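PDB 4Q3M: MGS-M4 from Unidentified, which is probably an NAD(P)H-dependent oxidoreductase of the aldo-keto reductase family, built on an alpha/beta barrel, whose substrate is unknown. Local coordinates for residues Ile215-Leu220 with Val238-Val243. Numbering follows the deposited sequence.
Sequences IAIRWL and VQNFDV
Two outer helices of the barrel, 212-222 and 234-241, meet where Ile217 and Arg218 face Asn240 and Val243, the latter in the turn that leaves the second helix. Ile217 puts CD1 against the side chain and carbonyl oxygen of Asn240, 3.6 Å from Asn240 CB and 3.5 Å from Asn240 O, the two side chains crossing at about a right angle. Its other branch, CG2, packs against Val243 CG2 at 4.0 Å. With CG1 between the backbone N and the carbonyl carbon (chi1 77°), Val243 CG2 falls anti to N and reaches Arg218 CB at 3.5 Å. In this TIM-barrel family the helices surround the parallel strands; here strand 226-227, the eighth, is formed in the link between the two helices. Arg218 extends from its helix with CG trans to N (chi1 -178°) and then bends at chi2, which carries NH1 to a weak hydrogen bond with Val243 O, 3.3 Å long and only 131° at the hydrogen, the oxygen oblique to the guanidinium. The stronger tie of this arginine is the salt bridge from NE to Glu222. Replacing Arg218 by a leucine would probably leave Glu222 without its cationic mate and deprive Val243 O of its weak donor.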
# COMPACT_ATOMS: atom_id res chain seq x y z
N ILE A 215 14.19 21.06 2.88
CA ILE A 215 13.23 20.93 3.97
C ILE A 215 12.77 19.49 4.17
O ILE A 215 12.88 18.94 5.27
CB ILE A 215 12.00 21.81 3.73
CG1 ILE A 215 12.37 23.29 3.90
CG2 ILE A 215 10.84 21.38 4.61
CD1 ILE A 215 13.34 23.56 5.04
N ALA A 216 12.24 18.90 3.10
CA ALA A 216 11.72 17.54 3.14
C ALA A 216 12.79 16.56 3.61
O ALA A 216 12.50 15.59 4.31
CB ALA A 216 11.20 17.13 1.77
N ILE A 217 14.03 16.84 3.24
CA ILE A 217 15.17 16.03 3.66
C ILE A 217 15.42 16.19 5.15
O ILE A 217 15.55 15.19 5.87
CB ILE A 217 16.44 16.41 2.87
CG1 ILE A 217 16.24 16.11 1.39
CG2 ILE A 217 17.64 15.65 3.41
CD1 ILE A 217 17.34 16.64 0.51
N ARG A 218 15.46 17.43 5.62
CA ARG A 218 15.69 17.72 7.03
C ARG A 218 14.61 17.12 7.92
O ARG A 218 14.89 16.62 9.01
CB ARG A 218 15.77 19.23 7.27
CG ARG A 218 16.06 19.60 8.72
CD ARG A 218 17.38 19.01 9.18
NE ARG A 218 17.53 19.06 10.64
CZ ARG A 218 18.58 18.60 11.30
NH1 ARG A 218 19.60 18.06 10.64
NH2 ARG A 218 18.63 18.69 12.62
N TRP A 219 13.37 17.18 7.45
CA TRP A 219 12.24 16.64 8.18
C TRP A 219 12.43 15.15 8.46
O TRP A 219 12.10 14.66 9.54
CB TRP A 219 10.94 16.88 7.40
CG TRP A 219 9.77 16.10 7.90
CD1 TRP A 219 9.07 16.32 9.04
CD2 TRP A 219 9.15 14.99 7.24
NE1 TRP A 219 8.05 15.40 9.15
CE2 TRP A 219 8.08 14.58 8.05
CE3 TRP A 219 9.40 14.31 6.05
CZ2 TRP A 219 7.25 13.51 7.71
CZ3 TRP A 219 8.58 13.25 5.71
CH2 TRP A 219 7.52 12.86 6.54
N LEU A 220 12.97 14.44 7.48
CA LEU A 220 13.30 13.03 7.65
C LEU A 220 14.47 12.86 8.62
O LEU A 220 14.48 11.93 9.43
CB LEU A 220 13.64 12.38 6.30
CG LEU A 220 12.46 12.19 5.35
CD1 LEU A 220 12.95 11.77 3.98
CD2 LEU A 220 11.48 11.17 5.91
N VAL A 238 24.53 19.14 -4.08
CA VAL A 238 25.13 19.94 -3.02
C VAL A 238 24.04 20.53 -2.12
O VAL A 238 24.18 20.55 -0.90
CB VAL A 238 26.00 21.07 -3.59
CG1 VAL A 238 26.58 21.92 -2.47
CG2 VAL A 238 27.12 20.50 -4.45
N GLN A 239 22.97 21.01 -2.74
CA GLN A 239 21.84 21.57 -2.00
C GLN A 239 21.20 20.53 -1.10
O GLN A 239 20.91 20.80 0.07
CB GLN A 239 20.79 22.13 -2.97
CG GLN A 239 21.27 23.33 -3.78
CD GLN A 239 20.19 23.88 -4.68
OE1 GLN A 239 19.10 23.32 -4.79
NE2 GLN A 239 20.48 25.00 -5.33
N ASN A 240 20.99 19.33 -1.63
CA ASN A 240 20.39 18.24 -0.87
C ASN A 240 21.26 17.80 0.30
O ASN A 240 20.77 17.16 1.23
CB ASN A 240 20.12 17.04 -1.79
CG ASN A 240 18.96 17.28 -2.73
OD1 ASN A 240 18.49 18.41 -2.89
ND2 ASN A 240 18.49 16.22 -3.37
N PHE A 241 22.54 18.17 0.26
CA PHE A 241 23.46 17.83 1.34
C PHE A 241 23.55 18.94 2.37
O PHE A 241 23.79 18.69 3.55
CB PHE A 241 24.85 17.52 0.78
CG PHE A 241 25.80 16.95 1.80
CD1 PHE A 241 25.68 15.64 2.21
CD2 PHE A 241 26.80 17.73 2.34
CE1 PHE A 241 26.55 15.11 3.14
CE2 PHE A 241 27.68 17.21 3.27
CZ PHE A 241 27.55 15.90 3.67
N ASP A 242 23.36 20.18 1.93
CA ASP A 242 23.37 21.33 2.83
C ASP A 242 22.13 21.29 3.72
O ASP A 242 21.18 22.05 3.51
CB ASP A 242 23.44 22.64 2.05
CG ASP A 242 23.70 23.83 2.95
OD1 ASP A 242 24.26 23.64 4.05
OD2 ASP A 242 23.36 24.97 2.55
N VAL A 243 22.16 20.41 4.71
CA VAL A 243 20.98 20.14 5.52
C VAL A 243 21.38 19.95 6.99
O VAL A 243 20.57 19.52 7.82
CB VAL A 243 20.22 18.90 4.98
CG1 VAL A 243 20.93 17.61 5.38
CG2 VAL A 243 18.77 18.89 5.43